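Long-range contacts in tubulin-like protein CetZ1 (Haloferax volcanii, PDB 4B46), which binds GTP as a tubulin and FtsZ homologue and controls cell shape, being essential for developing the rod-shaped cells that swim efficiently: residues A4-G9 with V35-A40; K14-F19 with K48-D53; V56-S61 with D84-A89. All coordinates share one frame; numbering follows the deposited sequence.

Interaction 1: residues A4-G9 with V35-A40. With GDP (guanosine-5'-diphosphate), chain B.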
loop_
_atom_site.group_PDB
_atom_site.type_symbol
_atom_site.label_atom_id
_atom_site.label_comp_id
_atom_site.label_asym_id
_atom_site.label_seq_id
_atom_site.Cartn_x
_atom_site.Cartn_y
_atom_site.Cartn_z
ATOM N N ALA A 4 10.609 5.595 -2.340
ATOM C CA ALA A 4 11.154 4.688 -3.343
ATOM C C ALA A 4 10.203 3.496 -3.468
ATOM O O ALA A 4 10.126 2.655 -2.574
ATOM C CB ALA A 4 12.542 4.230 -2.940
ATOM N N MET A 5 9.465 3.430 -4.569
ATOM C CA MET A 5 8.513 2.351 -4.773
ATOM C C MET A 5 9.087 1.218 -5.613
ATOM O O MET A 5 9.612 1.454 -6.702
ATOM C CB MET A 5 7.269 2.866 -5.479
ATOM C CG MET A 5 6.477 3.863 -4.693
ATOM S SD MET A 5 4.754 3.815 -5.240
ATOM C CE MET A 5 4.107 5.058 -4.119
ATOM N N ILE A 6 8.964 -0.007 -5.106
ATOM C CA ILE A 6 9.342 -1.193 -5.873
ATOM C C ILE A 6 8.150 -2.126 -6.009
ATOM O O ILE A 6 7.642 -2.643 -5.013
ATOM C CB ILE A 6 10.516 -1.975 -5.235
ATOM C CG1 ILE A 6 11.720 -1.050 -5.001
ATOM C CG2 ILE A 6 10.914 -3.161 -6.129
ATOM C CD1 ILE A 6 11.897 -0.640 -3.574
ATOM N N GLY A 7 7.698 -2.319 -7.243
ATOM C CA GLY A 7 6.634 -3.270 -7.530
ATOM C C GLY A 7 7.236 -4.637 -7.788
ATOM O O GLY A 7 8.219 -4.761 -8.530
ATOM N N PHE A 8 6.659 -5.662 -7.167
ATOM C CA PHE A 8 7.176 -7.025 -7.287
ATOM C C PHE A 8 6.079 -7.929 -7.838
ATOM O O PHE A 8 4.991 -8.005 -7.264
ATOM C CB PHE A 8 7.654 -7.546 -5.924
ATOM C CG PHE A 8 8.981 -8.269 -5.977
ATOM C CD1 PHE A 8 9.101 -9.477 -6.644
ATOM C CD2 PHE A 8 10.099 -7.741 -5.364
ATOM C CE1 PHE A 8 10.319 -10.149 -6.693
ATOM C CE2 PHE A 8 11.325 -8.403 -5.412
ATOM C CZ PHE A 8 11.431 -9.611 -6.081
ATOM N N GLY A 9 6.355 -8.611 -8.952
ATOM C CA GLY A 9 5.330 -9.415 -9.600
ATOM C C GLY A 9 4.447 -8.545 -10.483
ATOM O O GLY A 9 4.617 -7.325 -10.544
ATOM N N VAL A 35 10.712 1.267 -9.319
ATOM C CA VAL A 35 11.379 0.085 -9.863
ATOM C C VAL A 35 10.366 -1.063 -9.930
ATOM O O VAL A 35 9.495 -1.167 -9.063
ATOM C CB VAL A 35 12.604 -0.310 -8.993
ATOM C CG1 VAL A 35 13.163 -1.666 -9.405
ATOM C CG2 VAL A 35 13.707 0.768 -9.085
ATOM N N ALA A 36 10.459 -1.891 -10.969
ATOM C CA ALA A 36 9.587 -3.059 -11.131
ATOM C C ALA A 36 10.440 -4.316 -11.254
ATOM O O ALA A 36 11.402 -4.351 -12.033
ATOM C CB ALA A 36 8.720 -2.910 -12.369
ATOM N N VAL A 37 10.099 -5.335 -10.474
ATOM C CA VAL A 37 10.844 -6.588 -10.479
ATOM C C VAL A 37 9.892 -7.710 -10.843
ATOM O O VAL A 37 8.814 -7.830 -10.256
ATOM C CB VAL A 37 11.447 -6.918 -9.098
ATOM C CG1 VAL A 37 12.316 -8.183 -9.188
ATOM C CG2 VAL A 37 12.265 -5.737 -8.554
ATOM N N ASN A 38 10.284 -8.534 -11.806
ATOM C CA ASN A 38 9.425 -9.640 -12.228
ATOM C C ASN A 38 10.256 -10.759 -12.844
ATOM O O ASN A 38 11.430 -10.556 -13.178
ATOM C CB ASN A 38 8.337 -9.150 -13.201
ATOM C CG ASN A 38 7.056 -10.006 -13.157
ATOM O OD1 ASN A 38 7.096 -11.217 -12.921
ATOM N ND2 ASN A 38 5.915 -9.365 -13.398
ATOM N N SER A 39 9.660 -11.941 -12.969
ATOM C CA SER A 39 10.344 -13.068 -13.594
ATOM C C SER A 39 9.690 -13.361 -14.925
ATOM O O SER A 39 10.113 -14.258 -15.659
ATOM C CB SER A 39 10.263 -14.305 -12.701
ATOM O OG SER A 39 8.913 -14.631 -12.413
ATOM N N ALA A 40 8.642 -12.605 -15.229
ATOM C CA ALA A 40 7.920 -12.767 -16.482
ATOM C C ALA A 40 8.221 -11.561 -17.346
ATOM O O ALA A 40 7.892 -10.430 -16.979
ATOM C CB ALA A 40 6.398 -12.905 -16.233
HETATM P PB GDP B . 3.012 -12.780 -9.592
HETATM O O1B GDP B . 3.442 -14.215 -9.688
HETATM O O2B GDP B . 3.490 -11.955 -10.765
HETATM O O3B GDP B . 3.519 -12.227 -8.284
HETATM O O3A GDP B . 1.414 -12.852 -9.593
HETATM P PA GDP B . 0.455 -11.622 -9.943
HETATM O O1A GDP B . 1.005 -10.326 -9.452
HETATM O O2A GDP B . 0.155 -11.615 -11.416
HETATM O "O5'" GDP B . -0.874 -12.054 -9.134
HETATM C "C5'" GDP B . -0.775 -12.165 -7.712
HETATM C "C4'" GDP B . -2.090 -11.744 -7.083
HETATM O "O4'" GDP B . -2.287 -10.352 -7.263
HETATM C "C3'" GDP B . -3.283 -12.360 -7.786
HETATM O "O3'" GDP B . -3.562 -13.607 -7.163
HETATM C "C2'" GDP B . -4.401 -11.347 -7.590
HETATM O "O2'" GDP B . -4.986 -11.490 -6.294
HETATM C "C1'" GDP B . -3.678 -10.038 -7.498
HETATM N N9 GDP B . -3.610 -9.221 -8.717
HETATM C C8 GDP B . -3.131 -9.584 -9.925
HETATM N N7 GDP B . -3.149 -8.524 -10.776
HETATM C C5 GDP B . -3.614 -7.455 -10.081
HETATM C C6 GDP B . -3.867 -6.023 -10.347
HETATM O O6 GDP B . -3.650 -5.514 -11.478
HETATM N N1 GDP B . -4.351 -5.288 -9.338
HETATM C C2 GDP B . -4.605 -5.786 -8.115
HETATM N N2 GDP B . -5.107 -4.962 -7.165
HETATM N N3 GDP B . -4.389 -7.082 -7.794
HETATM C C4 GDP B . -3.901 -7.931 -8.723
HETATM O O HOH W 1 6.821 -5.820 -11.312
#
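Val35 straddles Met5 and Gly7 of the neighbouring parallel strand: its N donates to Met5 O (2.8 Å) and its O accepts from Gly7 N. Its side chain runs alongside Ile6 on one face of the sheet. Ala36 turns its methyl to the other face, beside side-chain-less Gly7, a thin surface on which Val16 of helix 9-26 can pack closely. Val37 repeats the straddle, N to Gly7 O (2.8 Å) and O from Gly9 N (2.9 Å). With CG1 anti to the backbone N (chi1 -175°), this branch sits over the Phe8 ring face, a CH-pi contact 3.9 Å from the centroid, while CG2 meets Ile6 CG2 at 3.8 Å. A water bridges Val37 O and Gly9 O. Asn38 OD1 takes Ser39 N (2.7 Å) on an in-plane lone pair and Ala40 N (3.1 Å) from above the carbonyl plane, an Asx turn leading into helix 41-45. Gly9 CA lies 3.3 Å from GDP O2B; a side chain here would hit GDP O3B and the preceding carbonyl. With helix 9-26 between them, these strands form the first beta-alpha-beta unit of the Rossmann-like tubulin/FtsZ GTPase domain, the nucleotide at their C-terminal ends.

Interaction 2: residues K14-F19 with K48-D53. With GDP (guanosine-5'-diphosphate), chain B.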
loop_
_atom_site.group_PDB
_atom_site.type_symbol
_atom_site.label_atom_id
_atom_site.label_comp_id
_atom_site.label_asym_id
_atom_site.label_seq_id
_atom_site.Cartn_x
_atom_site.Cartn_y
_atom_site.Cartn_z
ATOM N N LYS A 14 1.983 -3.219 -11.877
ATOM C CA LYS A 14 0.902 -2.406 -12.432
ATOM C C LYS A 14 0.483 -1.301 -11.457
ATOM O O LYS A 14 0.150 -0.185 -11.860
ATOM C CB LYS A 14 -0.302 -3.285 -12.806
ATOM C CG LYS A 14 -0.042 -4.199 -14.006
ATOM C CD LYS A 14 -1.103 -5.277 -14.138
ATOM C CE LYS A 14 -2.480 -4.690 -14.382
ATOM N NZ LYS A 14 -3.529 -5.759 -14.457
ATOM N N VAL A 15 0.502 -1.614 -10.173
ATOM C CA VAL A 15 0.126 -0.629 -9.165
ATOM C C VAL A 15 1.159 0.496 -9.075
ATOM O O VAL A 15 0.794 1.677 -9.060
ATOM C CB VAL A 15 -0.132 -1.302 -7.801
ATOM C CG1 VAL A 15 -0.281 -0.248 -6.675
ATOM C CG2 VAL A 15 -1.385 -2.189 -7.905
ATOM N N VAL A 16 2.441 0.136 -9.048
ATOM C CA VAL A 16 3.505 1.137 -9.036
ATOM C C VAL A 16 3.480 1.986 -10.303
ATOM O O VAL A 16 3.640 3.211 -10.241
ATOM C CB VAL A 16 4.894 0.515 -8.811
ATOM C CG1 VAL A 16 6.010 1.580 -8.992
ATOM C CG2 VAL A 16 4.967 -0.080 -7.417
ATOM N N ASP A 17 3.245 1.339 -11.443
ATOM C CA ASP A 17 3.108 2.034 -12.722
ATOM C C ASP A 17 2.003 3.099 -12.633
ATOM O O ASP A 17 2.178 4.237 -13.076
ATOM C CB ASP A 17 2.778 1.027 -13.831
ATOM C CG ASP A 17 3.353 1.416 -15.194
ATOM O OD1 ASP A 17 4.457 1.998 -15.248
ATOM O OD2 ASP A 17 2.705 1.108 -16.220
ATOM N N LYS A 18 0.867 2.726 -12.055
ATOM C CA LYS A 18 -0.260 3.651 -11.935
ATOM C C LYS A 18 0.021 4.751 -10.917
ATOM O O LYS A 18 -0.416 5.882 -11.084
ATOM C CB LYS A 18 -1.534 2.905 -11.554
ATOM C CG LYS A 18 -2.776 3.767 -11.626
ATOM C CD LYS A 18 -3.940 2.975 -12.182
ATOM C CE LYS A 18 -4.851 3.858 -13.009
ATOM N NZ LYS A 18 -5.838 3.037 -13.765
ATOM N N PHE A 19 0.738 4.400 -9.855
ATOM C CA PHE A 19 1.181 5.373 -8.866
ATOM C C PHE A 19 2.053 6.451 -9.506
ATOM O O PHE A 19 1.921 7.638 -9.193
ATOM C CB PHE A 19 1.949 4.677 -7.744
ATOM C CG PHE A 19 1.412 4.979 -6.385
ATOM C CD1 PHE A 19 1.374 6.283 -5.923
ATOM C CD2 PHE A 19 0.915 3.970 -5.582
ATOM C CE1 PHE A 19 0.868 6.574 -4.673
ATOM C CE2 PHE A 19 0.405 4.253 -4.331
ATOM C CZ PHE A 19 0.383 5.556 -3.876
ATOM N N LYS A 48 4.246 1.147 -18.526
ATOM C CA LYS A 48 4.177 2.339 -19.360
ATOM C C LYS A 48 5.002 3.492 -18.810
ATOM O O LYS A 48 5.490 4.329 -19.563
ATOM C CB LYS A 48 2.717 2.780 -19.505
ATOM C CG LYS A 48 1.818 1.749 -20.155
ATOM C CD LYS A 48 0.366 2.189 -20.124
ATOM C CE LYS A 48 -0.544 1.149 -20.771
ATOM N NZ LYS A 48 -0.277 0.994 -22.228
ATOM N N ASN A 49 5.156 3.527 -17.493
ATOM C CA ASN A 49 5.671 4.711 -16.817
ATOM C C ASN A 49 6.983 4.483 -16.087
ATOM O O ASN A 49 7.681 5.426 -15.738
ATOM C CB ASN A 49 4.618 5.216 -15.837
ATOM C CG ASN A 49 3.281 5.427 -16.498
ATOM O OD1 ASN A 49 3.181 6.156 -17.479
ATOM N ND2 ASN A 49 2.251 4.762 -15.991
ATOM N N ILE A 50 7.309 3.225 -15.838
ATOM C CA ILE A 50 8.548 2.888 -15.163
ATOM C C ILE A 50 9.674 2.798 -16.190
ATOM O O ILE A 50 9.547 2.099 -17.189
ATOM C CB ILE A 50 8.387 1.574 -14.381
ATOM C CG1 ILE A 50 7.287 1.756 -13.325
ATOM C CG2 ILE A 50 9.709 1.147 -13.762
ATOM C CD1 ILE A 50 7.023 0.562 -12.466
ATOM N N PRO A 51 10.773 3.537 -15.963
ATOM C CA PRO A 51 11.900 3.553 -16.909
ATOM C C PRO A 51 12.408 2.142 -17.218
ATOM O O PRO A 51 12.468 1.312 -16.315
ATOM C CB PRO A 51 12.973 4.351 -16.160
ATOM C CG PRO A 51 12.213 5.205 -15.198
ATOM C CD PRO A 51 11.031 4.375 -14.777
ATOM N N LYS A 52 12.761 1.878 -18.471
ATOM C CA LYS A 52 13.188 0.538 -18.881
ATOM C C LYS A 52 14.375 0.048 -18.064
ATOM O O LYS A 52 14.472 -1.127 -17.736
ATOM C CB LYS A 52 13.522 0.502 -20.375
ATOM C CG LYS A 52 12.403 1.015 -21.269
ATOM C CD LYS A 52 12.667 0.697 -22.735
ATOM C CE LYS A 52 11.650 1.378 -23.639
ATOM N NZ LYS A 52 10.255 1.024 -23.268
ATOM N N ASP A 53 15.266 0.969 -17.722
ATOM C CA ASP A 53 16.419 0.661 -16.884
ATOM C C ASP A 53 16.038 0.337 -15.434
ATOM O O ASP A 53 16.866 -0.163 -14.674
ATOM C CB ASP A 53 17.416 1.825 -16.926
ATOM C CG ASP A 53 16.727 3.173 -16.982
ATOM O OD1 ASP A 53 16.402 3.631 -18.100
ATOM O OD2 ASP A 53 16.498 3.770 -15.909
HETATM P PB GDP B . 3.012 -12.780 -9.592
HETATM O O1B GDP B . 3.442 -14.215 -9.688
HETATM O O2B GDP B . 3.490 -11.955 -10.765
HETATM O O3B GDP B . 3.519 -12.227 -8.284
HETATM O O3A GDP B . 1.414 -12.852 -9.593
HETATM P PA GDP B . 0.455 -11.622 -9.943
HETATM O O1A GDP B . 1.005 -10.326 -9.452
HETATM O O2A GDP B . 0.155 -11.615 -11.416
HETATM O "O5'" GDP B . -0.874 -12.054 -9.134
HETATM C "C5'" GDP B . -0.775 -12.165 -7.712
HETATM C "C4'" GDP B . -2.090 -11.744 -7.083
HETATM O "O4'" GDP B . -2.287 -10.352 -7.263
HETATM C "C3'" GDP B . -3.283 -12.360 -7.786
HETATM O "O3'" GDP B . -3.562 -13.607 -7.163
HETATM C "C2'" GDP B . -4.401 -11.347 -7.590
HETATM O "O2'" GDP B . -4.986 -11.490 -6.294
HETATM C "C1'" GDP B . -3.678 -10.038 -7.498
HETATM N N9 GDP B . -3.610 -9.221 -8.717
HETATM C C8 GDP B . -3.131 -9.584 -9.925
HETATM N N7 GDP B . -3.149 -8.524 -10.776
HETATM C C5 GDP B . -3.614 -7.455 -10.081
HETATM C C6 GDP B . -3.867 -6.023 -10.347
HETATM O O6 GDP B . -3.650 -5.514 -11.478
HETATM N N1 GDP B . -4.351 -5.288 -9.338
HETATM C C2 GDP B . -4.605 -5.786 -8.115
HETATM N N2 GDP B . -5.107 -4.962 -7.165
HETATM N N3 GDP B . -4.389 -7.082 -7.794
HETATM C C4 GDP B . -3.901 -7.931 -8.723
#
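Asp17 holds the chain at Lys48 and Asn49 with both carboxylate oxygens. Lys48 N donates to Asp17 OD2 at 2.8 Å and Asn49 N to Asp17 OD1 at 2.8 Å, both on the syn side and both somewhat out of the carboxylate plane. Two weak bonds add to the grip on OD1, from Ile50 N at 3.2 Å and from Lys48 N at a longer distance. An aspartate suits the place: a short side chain with two acceptors can collect three successive amides, which fixes its rotation and should offset much of the cost of burying its charge. The Lys48 ammonium is not part of this, since its chain leads away and NZ stays 6.7 Å from Asp17 OD2.

Asn49 answers in the other direction. Its ND2 donates to the helix carbonyl Asp17 O (3.0 Å), coming from well above the carbonyl plane, with CB resting near Asp17 OD1. The side chain also lies against Val20 and Glu21, one turn further along the helix.

Packing takes over at Ile50. Its chain is extended beyond CG1 (chi2 -179°), which carries CD1 to Val16 CG1 at 3.8 Å, the two side chains crossing at about a right angle. CG1 passes Asp17 OD1 at 3.4 Å, laying hydrocarbon beside that oxygen, and Ile50 also touches Ala36 of strand 31-38.

Lys14 leaves the helix on a side that does not meet the loop, and its NZ lies 3.0 Å from GDP O6, placed for a hydrogen bond, though its modelled position is less sure. The first helix of the tubulin/FtsZ GTPase domain thus faces the nucleotide pocket through Lys14, while Asp17 secures the connection leading to edge strand 55-57 of the Rossmann-like sheet.

Interaction 3: residues V56-S61 with D84-A89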
loop_
_atom_site.group_PDB
_atom_site.type_symbol
_atom_site.label_atom_id
_atom_site.label_comp_id
_atom_site.label_asym_id
_atom_site.label_seq_id
_atom_site.Cartn_x
_atom_site.Cartn_y
_atom_site.Cartn_z
ATOM N N VAL A 56 13.448 -4.810 -13.742
ATOM C CA VAL A 56 14.431 -5.861 -13.526
ATOM C C VAL A 56 13.820 -7.235 -13.716
ATOM O O VAL A 56 12.876 -7.602 -13.017
ATOM C CB VAL A 56 15.018 -5.814 -12.105
ATOM C CG1 VAL A 56 16.217 -6.760 -12.000
ATOM C CG2 VAL A 56 15.415 -4.405 -11.740
ATOM N N LEU A 57 14.374 -7.989 -14.662
ATOM C CA LEU A 57 13.990 -9.380 -14.865
ATOM C C LEU A 57 14.884 -10.297 -14.032
ATOM O O LEU A 57 16.099 -10.301 -14.195
ATOM C CB LEU A 57 14.113 -9.742 -16.346
ATOM C CG LEU A 57 13.659 -11.137 -16.782
ATOM C CD1 LEU A 57 12.153 -11.288 -16.572
ATOM C CD2 LEU A 57 14.047 -11.376 -18.244
ATOM N N ILE A 58 14.282 -11.077 -13.142
ATOM C CA ILE A 58 15.036 -12.033 -12.342
ATOM C C ILE A 58 14.610 -13.463 -12.660
ATOM O O ILE A 58 13.613 -13.699 -13.342
ATOM C CB ILE A 58 14.859 -11.801 -10.823
ATOM C CG1 ILE A 58 13.394 -11.972 -10.418
ATOM C CG2 ILE A 58 15.357 -10.403 -10.425
ATOM C CD1 ILE A 58 13.164 -11.939 -8.908
ATOM N N GLY A 59 15.381 -14.419 -12.156
ATOM C CA GLY A 59 15.029 -15.819 -12.298
ATOM C C GLY A 59 15.248 -16.375 -13.690
ATOM O O GLY A 59 14.739 -17.453 -14.012
ATOM N N GLN A 60 16.001 -15.661 -14.520
ATOM C CA GLN A 60 16.194 -16.105 -15.901
ATOM C C GLN A 60 16.764 -17.527 -15.973
ATOM O O GLN A 60 16.352 -18.333 -16.821
ATOM C CB GLN A 60 17.103 -15.138 -16.666
ATOM C CG GLN A 60 16.608 -13.705 -16.721
ATOM C CD GLN A 60 17.302 -12.800 -15.710
ATOM O OE1 GLN A 60 17.441 -13.142 -14.529
ATOM N NE2 GLN A 60 17.742 -11.635 -16.174
ATOM N N SER A 61 17.698 -17.838 -15.078
ATOM C CA SER A 61 18.331 -19.155 -15.074
ATOM C C SER A 61 17.362 -20.282 -14.698
ATOM O O SER A 61 17.648 -21.451 -14.963
ATOM C CB SER A 61 19.519 -19.171 -14.116
ATOM O OG SER A 61 19.067 -19.105 -12.771
ATOM N N ASP A 84 21.001 -9.397 -6.295
ATOM C CA ASP A 84 21.971 -8.421 -6.773
ATOM C C ASP A 84 21.520 -7.755 -8.068
ATOM O O ASP A 84 21.904 -6.623 -8.343
ATOM C CB ASP A 84 23.363 -9.050 -6.919
ATOM C CG ASP A 84 24.026 -9.318 -5.570
ATOM O OD1 ASP A 84 23.764 -8.553 -4.617
ATOM O OD2 ASP A 84 24.797 -10.293 -5.452
ATOM N N GLU A 85 20.699 -8.443 -8.860
ATOM C CA GLU A 85 20.116 -7.822 -10.052
ATOM C C GLU A 85 19.194 -6.684 -9.642
ATOM O O GLU A 85 19.184 -5.611 -10.249
ATOM C CB GLU A 85 19.319 -8.834 -10.875
ATOM C CG GLU A 85 20.158 -9.821 -11.643
ATOM C CD GLU A 85 19.335 -10.596 -12.652
ATOM O OE1 GLU A 85 18.600 -11.523 -12.248
ATOM O OE2 GLU A 85 19.414 -10.276 -13.855
ATOM N N VAL A 86 18.400 -6.939 -8.611
ATOM C CA VAL A 86 17.490 -5.933 -8.102
ATOM C C VAL A 86 18.293 -4.771 -7.523
ATOM O O VAL A 86 18.021 -3.605 -7.821
ATOM C CB VAL A 86 16.557 -6.514 -7.038
ATOM C CG1 VAL A 86 15.549 -5.449 -6.589
ATOM C CG2 VAL A 86 15.845 -7.744 -7.586
ATOM N N GLN A 87 19.304 -5.099 -6.722
ATOM C CA GLN A 87 20.143 -4.084 -6.085
ATOM C C GLN A 87 20.866 -3.231 -7.122
ATOM O O GLN A 87 21.105 -2.039 -6.902
ATOM C CB GLN A 87 21.153 -4.720 -5.123
ATOM C CG GLN A 87 21.889 -3.700 -4.247
ATOM C CD GLN A 87 20.934 -2.784 -3.486
ATOM O OE1 GLN A 87 19.922 -3.231 -2.933
ATOM N NE2 GLN A 87 21.238 -1.491 -3.478
ATOM N N GLY A 88 21.205 -3.848 -8.248
ATOM C CA GLY A 88 21.807 -3.140 -9.358
ATOM C C GLY A 88 20.962 -1.947 -9.759
ATOM O O GLY A 88 21.477 -0.842 -9.914
ATOM N N ALA A 89 19.659 -2.172 -9.899
ATOM C CA ALA A 89 18.705 -1.113 -10.246
ATOM C C ALA A 89 18.472 -0.108 -9.123
ATOM O O ALA A 89 18.281 1.081 -9.374
ATOM C CB ALA A 89 17.385 -1.719 -10.645
#
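Val56 and Val86 mark the nearest backbone approach, 6.2 Å between their CA atoms, where the short strand 56-57 meets helix 84-89. Beyond the strand the chain turns at Gly59, whose positive phi suits glycine and which stands at the N-cap of the helix beginning with Gln60; its N is hydrogen-bonded to Asp82 OD2.

Val56 points at the helix and divides its branches. CG1, anti to the backbone N (chi1 -170°), lies against the Glu85 backbone, 3.6 Å from Glu85 O. CG2 meets Ala89 CB at 3.5 Å, a close fit that the small alanine permits one helical turn on. Ile58 has CG1 tucked between its backbone N and carbonyl carbon (chi1 62°), leaving CG2 to touch Val86 CG2 at 3.9 Å. Both residues also reach Val37, and Val86 rests on Leu119 of helix 111-126.

Nearer the surface Glu85 and Gln60 meet from opposite directions with amide and carboxylate nearly coplanar. Gln60 NE2 donates to the syn lone pair of Glu85 OE2 at 3.2 Å, and that oxygen lies close to the amide plane of Gln60. The meeting is not a matched pair, however: Gln60 OE1 and Glu85 OE1 are 3.0 Å apart, two acceptors as modelled, and Leu57 O is 3.3 Å from Glu85 OE2. The two acceptor oxygens and the like charge of Asp82 would be expected to raise the pKa of Glu85 somewhat.

Val56 and Ile58 packing against Val86 and Ala89 of the helix, with polar groups toward solvent, make this an ordinary alpha/beta packing layer: helix 83-90 covers the edge strand of the parallel part of the sheet in the Rossmann-like GTPase domain.

From the N terminus, strand 3-8 leads into helix 9-26 and back to strand 31-38, and interaction 1 closes this beta-alpha-beta crossover by pairing the two strands. Interaction 2 crosses it along the chain: it starts on the helix within that loop and ends beyond strand 31-38, in the connection to strand 55-57. The two touch where Met5 meets Phe19, and both reach GDP. Interaction 3 follows in series, closing the excursion from strand 55-57 to helix 83-90. It joins interaction 1 through the sheet, where Ala36 O and Asn38 O probably accept from Val56 N and Ile58 N. Interactions 2 and 3, with centres about 17 Å apart, adjoin only in sequence.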